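Local structure of Poly(A) RNA polymerase GLD2 (Rattus norvegicus, 6LBK) at residues 50-55 with 365-370; 58-63 with 203-208. The protein probably extends the 3' ends of selected cytoplasmic mRNAs with AMP units and adds a single nucleotide to certain microRNAs. The protein carries 1 engineered substitution. All coordinates share one frame; numbering follows the deposited sequence.

Contact 1. Residues 50-55 with 365-370; sequences DKLSQQ and RDLNSV
Gln-55, on helix 51-63, reaches across to Asp-366 and Leu-367. Its CB lies 4.0 Å from Leu-367 CB. CG is anti to the carbonyl carbon (chi1 -76°) and the chain is extended beyond it, carrying the amide to the other backbone. Gln-55 CD lies 3.4 Å from Asp-366 OD1. There OE1 accepts from Leu-367 N at 2.9 Å, nearly straight (166°), the donor above the carbonyl plane. NE2 donates to Asp-366 OD1 at 2.9 Å, with the oxygen close to the amide plane but the nitrogen above the carboxylate, the two planes being 53° apart. Asn-368 N meets that same OD1 from the opposite face at 2.8 Å, closing an Asx turn in the loop after helix 344-363; the two Gln-55 bonds tie this loop to the first turns of helix 51-63. An alanine here removes both bonds and would probably leave the Leu-367 N-H without a mate and the Asp-366 carboxylate freer to turn. The extended Lys-51 chain passes at a slant to Asp-366 and brings CE to 3.4 Å from Asp-366 OD2, while its NZ makes a long salt bridge with that oxygen. Beside these bonds, Leu-52 CD1 rests 3.6 Å from Leu-367 CB.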
ATOM      1  N   ASP A  50     -26.948   4.187  -4.450  1.00 95.55           N
ATOM      2  CA  ASP A  50     -27.082   5.265  -3.477  1.00 88.50           C
ATOM      3  C   ASP A  50     -26.042   6.354  -3.746  1.00 92.12           C
ATOM      4  O   ASP A  50     -25.104   6.179  -4.537  1.00 92.81           O
ATOM      5  CB  ASP A  50     -26.889   4.709  -2.058  1.00 84.37           C
ATOM      6  CG  ASP A  50     -25.533   3.948  -1.898  1.00 91.34           C
ATOM      7  OD1 ASP A  50     -25.306   2.938  -2.619  1.00 91.77           O
ATOM      8  OD2 ASP A  50     -24.678   4.383  -1.083  1.00 83.19           O
ATOM      9  N   LYS A  51     -26.163   7.475  -3.021  1.00 92.56           N
ATOM     10  CA  LYS A  51     -25.292   8.619  -3.302  1.00 87.03           C
ATOM     11  C   LYS A  51     -23.855   8.368  -2.855  1.00 77.46           C
ATOM     12  O   LYS A  51     -22.910   8.731  -3.563  1.00 74.87           O
ATOM     13  CB  LYS A  51     -25.842   9.882  -2.634  1.00 84.50           C
ATOM     14  CG  LYS A  51     -25.051  11.172  -2.914  1.00 81.33           C
ATOM     15  CD  LYS A  51     -25.583  12.295  -2.022  1.00 91.17           C
ATOM     16  CE  LYS A  51     -25.018  13.672  -2.375  1.00 92.06           C
ATOM     17  NZ  LYS A  51     -25.993  14.809  -2.065  1.00 89.34           N
ATOM     18  N   LEU A  52     -23.672   7.801  -1.662  1.00 81.20           N
ATOM     19  CA  LEU A  52     -22.327   7.575  -1.143  1.00 76.22           C
ATOM     20  C   LEU A  52     -21.533   6.630  -2.041  1.00 81.90           C
ATOM     21  O   LEU A  52     -20.370   6.906  -2.370  1.00 80.24           O
ATOM     22  CB  LEU A  52     -22.408   7.058   0.295  1.00 80.25           C
ATOM     23  CG  LEU A  52     -21.102   6.763   1.028  1.00 80.64           C
ATOM     24  CD1 LEU A  52     -20.127   7.929   0.932  1.00 78.31           C
ATOM     25  CD2 LEU A  52     -21.372   6.404   2.487  1.00 85.62           C
ATOM     26  N   SER A  53     -22.158   5.533  -2.487  1.00 77.41           N
ATOM     27  CA  SER A  53     -21.478   4.594  -3.375  1.00 73.05           C
ATOM     28  C   SER A  53     -21.102   5.256  -4.700  1.00 69.46           C
ATOM     29  O   SER A  53     -19.987   5.056  -5.205  1.00 68.15           O
ATOM     30  CB  SER A  53     -22.367   3.364  -3.612  1.00 75.62           C
ATOM     31  OG  SER A  53     -22.563   2.600  -2.427  1.00 79.43           O
ATOM     32  N   GLN A  54     -22.008   6.073  -5.259  1.00 69.16           N
ATOM     33  CA  GLN A  54     -21.711   6.802  -6.493  1.00 70.59           C
ATOM     34  C   GLN A  54     -20.546   7.764  -6.308  1.00 76.50           C
ATOM     35  O   GLN A  54     -19.722   7.922  -7.214  1.00 73.72           O
ATOM     36  CB  GLN A  54     -22.935   7.573  -7.003  1.00 72.39           C
ATOM     37  CG  GLN A  54     -23.819   6.809  -7.969  1.00 80.35           C
ATOM     38  CD  GLN A  54     -25.136   7.537  -8.285  1.00 90.09           C
ATOM     39  OE1 GLN A  54     -25.259   8.755  -8.098  1.00 92.27           O
ATOM     40  NE2 GLN A  54     -26.128   6.783  -8.756  1.00 89.21           N
ATOM     41  N   GLN A  55     -20.501   8.470  -5.170  1.00 81.34           N
ATOM     42  CA  GLN A  55     -19.390   9.383  -4.908  1.00 74.36           C
ATOM     43  C   GLN A  55     -18.079   8.628  -4.756  1.00 69.04           C
ATOM     44  O   GLN A  55     -17.026   9.142  -5.141  1.00 70.01           O
ATOM     45  CB  GLN A  55     -19.655  10.216  -3.652  1.00 78.38           C
ATOM     46  CG  GLN A  55     -20.640  11.334  -3.851  1.00 78.27           C
ATOM     47  CD  GLN A  55     -21.037  11.937  -2.546  1.00 80.61           C
ATOM     48  OE1 GLN A  55     -21.181  11.225  -1.554  1.00 86.08           O
ATOM     49  NE2 GLN A  55     -21.220  13.253  -2.524  1.00 79.25           N
ATOM     50  N   ARG A 365     -24.860  10.067   5.154  1.00108.66           N
ATOM     51  CA  ARG A 365     -24.233   9.148   4.197  1.00 98.70           C
ATOM     52  C   ARG A 365     -23.806   9.844   2.905  1.00 91.92           C
ATOM     53  O   ARG A 365     -24.273   9.499   1.813  1.00 94.94           O
ATOM     54  CB  ARG A 365     -25.150   7.956   3.916  1.00 98.62           C
ATOM     55  CG  ARG A 365     -25.113   7.024   5.096  1.00103.78           C
ATOM     56  CD  ARG A 365     -25.696   5.660   4.880  1.00109.83           C
ATOM     57  NE  ARG A 365     -25.837   5.031   6.194  1.00122.53           N
ATOM     58  CZ  ARG A 365     -26.277   3.796   6.405  1.00129.33           C
ATOM     59  NH1 ARG A 365     -26.626   3.028   5.378  1.00130.95           N
ATOM     60  NH2 ARG A 365     -26.363   3.329   7.648  1.00129.05           N
ATOM     61  N   ASP A 366     -23.019  10.907   3.061  1.00 86.28           N
ATOM     62  CA  ASP A 366     -22.356  11.637   1.987  1.00 83.17           C
ATOM     63  C   ASP A 366     -20.855  11.534   2.228  1.00 75.15           C
ATOM     64  O   ASP A 366     -20.402  11.669   3.372  1.00 75.79           O
ATOM     65  CB  ASP A 366     -22.839  13.107   1.981  1.00 89.60           C
ATOM     66  CG  ASP A 366     -22.353  13.902   0.772  1.00 91.71           C
ATOM     67  OD1 ASP A 366     -21.207  13.682   0.317  1.00 88.72           O
ATOM     68  OD2 ASP A 366     -23.122  14.756   0.281  1.00 95.18           O
ATOM     69  N   LEU A 367     -20.089  11.250   1.161  1.00 82.49           N
ATOM     70  CA  LEU A 367     -18.632  11.161   1.285  1.00 71.13           C
ATOM     71  C   LEU A 367     -18.029  12.480   1.739  1.00 75.20           C
ATOM     72  O   LEU A 367     -16.913  12.491   2.259  1.00 81.59           O
ATOM     73  CB  LEU A 367     -17.993  10.707  -0.029  1.00 70.59           C
ATOM     74  CG  LEU A 367     -16.517  10.284   0.050  1.00 62.75           C
ATOM     75  CD1 LEU A 367     -16.343   9.053   0.885  1.00 54.11           C
ATOM     76  CD2 LEU A 367     -15.996  10.023  -1.315  1.00 67.36           C
ATOM     77  N   ASN A 368     -18.737  13.595   1.528  1.00 78.01           N
ATOM     78  CA  ASN A 368     -18.291  14.905   1.997  1.00 84.04           C
ATOM     79  C   ASN A 368     -18.233  15.004   3.522  1.00 85.55           C
ATOM     80  O   ASN A 368     -17.614  15.938   4.044  1.00 89.31           O
ATOM     81  CB  ASN A 368     -19.206  16.006   1.458  1.00 95.73           C
ATOM     82  CG  ASN A 368     -18.670  16.654   0.196  1.00105.27           C
ATOM     83  OD1 ASN A 368     -17.642  17.337   0.227  1.00108.80           O
ATOM     84  ND2 ASN A 368     -19.381  16.471  -0.920  1.00108.44           N
ATOM     85  N   SER A 369     -18.920  14.114   4.252  1.00 90.12           N
ATOM     86  CA  SER A 369     -18.887  14.183   5.712  1.00 90.60           C
ATOM     87  C   SER A 369     -17.531  13.773   6.285  1.00 93.45           C
ATOM     88  O   SER A 369     -17.164  14.222   7.380  1.00102.12           O
ATOM     89  CB  SER A 369     -19.993  13.309   6.301  1.00 86.24           C
ATOM     90  OG  SER A 369     -21.267  13.784   5.900  1.00 95.12           O
ATOM     91  N   VAL A 370     -16.786  12.927   5.577  1.00 84.94           N
ATOM     92  CA  VAL A 370     -15.503  12.434   6.065  1.00 83.40           C
ATOM     93  C   VAL A 370     -14.336  12.835   5.170  1.00 83.22           C
ATOM     94  O   VAL A 370     -13.179  12.766   5.620  1.00 80.79           O
ATOM     95  CB  VAL A 370     -15.537  10.899   6.247  1.00 73.97           C
ATOM     96  CG1 VAL A 370     -16.682  10.534   7.204  1.00 77.29           C
ATOM     97  CG2 VAL A 370     -15.686  10.185   4.891  1.00 61.41           C
TER

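Contact 2. Residues 58-63 with 203-208; sequences ELFETC and LVLVIK
Leu-59 and Leu-205 meet where helix 51-63 crosses helix 200-213, and Leu-205 contributes the most contact area. Its CD1 methyl reaches the other helix between two residues one turn apart, 4.3 Å from Leu-59 CG and 4.1 Å from Cys-63 CB. CG of Leu-205 is anti to its backbone N (chi1 -176°), an extension that carries the branch across the gap. Nearer the backbone, Leu-205 CB lies 4.2 Å from Phe-60 CD1, approaching the ring obliquely. A second pairing sets Leu-59 CD2 against Val-206 CG2 at 3.8 Å, the two side chains crossing at about a right angle. The helix segments themselves are also nearly perpendicular, with an angle of 86° and an axis separation of 9.2 Å, so the interface is compact: a few side chains meet at one crossing point instead of along a shared length.

This crossing joins helix 51-63, the first helix of the modelled chain, to helix 200-213, which follows the palm strands in sequence, an arrangement consistent with the two-domain build of Cid1-like nucleotidyltransferases. Helix 200-213 is itself held from other directions. Leu-203 and Ile-207 touch Val-233 of helix 226-239 and Leu-287 of helix 283-297, while Lys-208 NZ donates to Phe-103 O. On the other helix, Phe-60 touches Arg-201 and Pro-202 in addition to Leu-205, and the backbone of Cys-63 is hydrogen-bonded to Arg-106.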
ATOM      1  N   GLU A  58     -17.102   7.824  -8.268  1.00 82.16           N
ATOM      2  CA  GLU A  58     -16.664   9.066  -8.910  1.00 80.71           C
ATOM      3  C   GLU A  58     -15.242   9.431  -8.491  1.00 72.41           C
ATOM      4  O   GLU A  58     -14.392   9.759  -9.332  1.00 77.90           O
ATOM      5  CB  GLU A  58     -17.639  10.202  -8.581  1.00 84.64           C
ATOM      6  CG  GLU A  58     -18.616  10.547  -9.686  1.00 91.36           C
ATOM      7  CD  GLU A  58     -19.758  11.462  -9.221  1.00104.51           C
ATOM      8  OE1 GLU A  58     -19.479  12.575  -8.721  1.00109.25           O
ATOM      9  OE2 GLU A  58     -20.942  11.080  -9.386  1.00109.85           O
ATOM     10  N   LEU A  59     -14.965   9.365  -7.187  1.00 64.51           N
ATOM     11  CA  LEU A  59     -13.618   9.636  -6.696  1.00 64.22           C
ATOM     12  C   LEU A  59     -12.633   8.583  -7.200  1.00 75.01           C
ATOM     13  O   LEU A  59     -11.493   8.904  -7.569  1.00 78.08           O
ATOM     14  CB  LEU A  59     -13.625   9.678  -5.165  1.00 57.78           C
ATOM     15  CG  LEU A  59     -12.300   9.992  -4.478  1.00 59.65           C
ATOM     16  CD1 LEU A  59     -12.010  11.467  -4.593  1.00 61.52           C
ATOM     17  CD2 LEU A  59     -12.343   9.576  -3.035  1.00 62.85           C
ATOM     18  N   PHE A  60     -13.061   7.320  -7.230  1.00 69.87           N
ATOM     19  CA  PHE A  60     -12.205   6.259  -7.731  1.00 64.77           C
ATOM     20  C   PHE A  60     -11.797   6.527  -9.171  1.00 71.47           C
ATOM     21  O   PHE A  60     -10.611   6.504  -9.508  1.00 64.36           O
ATOM     22  CB  PHE A  60     -12.918   4.915  -7.611  1.00 58.63           C
ATOM     23  CG  PHE A  60     -12.161   3.798  -8.237  1.00 63.56           C
ATOM     24  CD1 PHE A  60     -10.817   3.585  -7.903  1.00 60.87           C
ATOM     25  CD2 PHE A  60     -12.775   2.960  -9.149  1.00 70.94           C
ATOM     26  CE1 PHE A  60     -10.084   2.567  -8.494  1.00 63.09           C
ATOM     27  CE2 PHE A  60     -12.065   1.926  -9.735  1.00 80.98           C
ATOM     28  CZ  PHE A  60     -10.706   1.726  -9.406  1.00 78.07           C
ATOM     29  N   GLU A  61     -12.770   6.832 -10.022  1.00 78.40           N
ATOM     30  CA  GLU A  61     -12.498   6.948 -11.444  1.00 85.71           C
ATOM     31  C   GLU A  61     -11.708   8.207 -11.778  1.00 94.33           C
ATOM     32  O   GLU A  61     -10.895   8.190 -12.714  1.00 99.06           O
ATOM     33  CB  GLU A  61     -13.817   6.944 -12.193  1.00 89.22           C
ATOM     34  CG  GLU A  61     -14.606   5.682 -11.994  1.00 97.83           C
ATOM     35  CD  GLU A  61     -15.483   5.384 -13.173  1.00105.60           C
ATOM     36  OE1 GLU A  61     -16.728   5.382 -13.000  1.00105.85           O
ATOM     37  OE2 GLU A  61     -14.922   5.173 -14.272  1.00109.91           O
ATOM     38  N   THR A  62     -11.888   9.294 -11.013  1.00 93.77           N
ATOM     39  CA  THR A  62     -11.081  10.471 -11.320  1.00 90.42           C
ATOM     40  C   THR A  62      -9.690  10.447 -10.674  1.00 86.96           C
ATOM     41  O   THR A  62      -8.767  11.066 -11.220  1.00 95.31           O
ATOM     42  CB  THR A  62     -11.837  11.757 -10.943  1.00 92.25           C
ATOM     43  OG1 THR A  62     -12.168  11.751  -9.547  1.00 96.69           O
ATOM     44  CG2 THR A  62     -13.116  11.905 -11.780  1.00 90.02           C
ATOM     45  N   CYS A  63      -9.480   9.692  -9.588  1.00 82.71           N
ATOM     46  CA  CYS A  63      -8.162   9.685  -8.953  1.00 78.62           C
ATOM     47  C   CYS A  63      -7.339   8.425  -9.224  1.00 72.67           C
ATOM     48  O   CYS A  63      -6.135   8.441  -8.979  1.00 79.50           O
ATOM     49  CB  CYS A  63      -8.279   9.874  -7.432  1.00 78.38           C
ATOM     50  SG  CYS A  63      -8.898  11.484  -6.917  1.00 82.94           S
ATOM     51  N   LEU A 203     -12.691   0.876  -2.736  1.00 62.36           N
ATOM     52  CA  LEU A 203     -12.706   1.025  -1.292  1.00 53.04           C
ATOM     53  C   LEU A 203     -11.337   1.427  -0.786  1.00 48.12           C
ATOM     54  O   LEU A 203     -11.202   2.352   0.021  1.00 49.25           O
ATOM     55  CB  LEU A 203     -13.129  -0.282  -0.637  1.00 59.39           C
ATOM     56  CG  LEU A 203     -13.384  -0.051   0.848  1.00 61.82           C
ATOM     57  CD1 LEU A 203     -14.798   0.633   1.015  1.00 51.19           C
ATOM     58  CD2 LEU A 203     -13.215  -1.294   1.730  1.00 61.11           C
ATOM     59  N   VAL A 204     -10.301   0.737  -1.259  1.00 50.57           N
ATOM     60  CA  VAL A 204      -8.955   1.051  -0.811  1.00 43.78           C
ATOM     61  C   VAL A 204      -8.602   2.491  -1.162  1.00 46.61           C
ATOM     62  O   VAL A 204      -7.982   3.203  -0.362  1.00 43.84           O
ATOM     63  CB  VAL A 204      -7.958   0.038  -1.398  1.00 46.04           C
ATOM     64  CG1 VAL A 204      -6.553   0.619  -1.434  1.00 44.71           C
ATOM     65  CG2 VAL A 204      -7.999  -1.297  -0.595  1.00 37.90           C
ATOM     66  N   LEU A 205      -9.014   2.957  -2.342  1.00 50.45           N
ATOM     67  CA  LEU A 205      -8.621   4.297  -2.764  1.00 59.67           C
ATOM     68  C   LEU A 205      -9.306   5.363  -1.909  1.00 61.46           C
ATOM     69  O   LEU A 205      -8.657   6.314  -1.444  1.00 59.91           O
ATOM     70  CB  LEU A 205      -8.926   4.494  -4.255  1.00 58.99           C
ATOM     71  CG  LEU A 205      -8.561   5.751  -5.066  1.00 70.75           C
ATOM     72  CD1 LEU A 205      -9.142   7.080  -4.559  1.00 68.91           C
ATOM     73  CD2 LEU A 205      -7.049   5.826  -5.183  1.00 78.97           C
ATOM     74  N   VAL A 206     -10.627   5.248  -1.720  1.00 57.83           N
ATOM     75  CA  VAL A 206     -11.311   6.250  -0.903  1.00 60.58           C
ATOM     76  C   VAL A 206     -10.760   6.234   0.514  1.00 54.36           C
ATOM     77  O   VAL A 206     -10.630   7.278   1.158  1.00 45.86           O
ATOM     78  CB  VAL A 206     -12.836   6.026  -0.909  1.00 64.31           C
ATOM     79  CG1 VAL A 206     -13.213   4.710  -0.172  1.00 52.13           C
ATOM     80  CG2 VAL A 206     -13.526   7.210  -0.276  1.00 65.00           C
ATOM     81  N   ILE A 207     -10.374   5.057   0.998  1.00 53.96           N
ATOM     82  CA  ILE A 207      -9.840   4.931   2.344  1.00 50.95           C
ATOM     83  C   ILE A 207      -8.437   5.543   2.449  1.00 53.10           C
ATOM     84  O   ILE A 207      -8.114   6.206   3.444  1.00 59.22           O
ATOM     85  CB  ILE A 207      -9.887   3.449   2.733  1.00 43.22           C
ATOM     86  CG1 ILE A 207     -11.364   3.065   2.999  1.00 41.60           C
ATOM     87  CG2 ILE A 207      -9.008   3.185   3.899  1.00 43.81           C
ATOM     88  CD1 ILE A 207     -11.595   1.599   3.360  1.00 37.03           C
ATOM     89  N   LYS A 208      -7.594   5.365   1.425  1.00 49.87           N
ATOM     90  CA  LYS A 208      -6.299   6.051   1.391  1.00 55.41           C
ATOM     91  C   LYS A 208      -6.484   7.567   1.395  1.00 61.60           C
ATOM     92  O   LYS A 208      -5.831   8.280   2.163  1.00 56.96           O
ATOM     93  CB  LYS A 208      -5.507   5.633   0.150  1.00 56.10           C
ATOM     94  CG  LYS A 208      -4.591   4.437   0.292  1.00 53.64           C
ATOM     95  CD  LYS A 208      -3.913   4.220  -1.038  1.00 58.78           C
ATOM     96  CE  LYS A 208      -2.889   3.121  -1.002  1.00 62.01           C
ATOM     97  NZ  LYS A 208      -1.823   3.357  -2.023  1.00 66.57           N
TER

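Both contacts use helix 51-63, and together they illustrate how one helix changes its chemistry along its length. Contact 2 is buried, its centre about 14 Å from that of the chain, and all its touching residues are apolar or sulfur-bearing side chains from two helices. Contact 1, its centre about 23 Å from that of the chain, is only partly buried; there the partner is a loop near the C-terminus, and hydrogen bonds of a glutamine amide, with a long lysine-aspartate salt bridge, accompany leucine packing. The centres lie about 12 Å apart and the two are continuous through Leu-367, whose CD1 packs 3.6 Å from Val-206 CG2. Along the sequence, contact 2 falls within the longer span of contact 1.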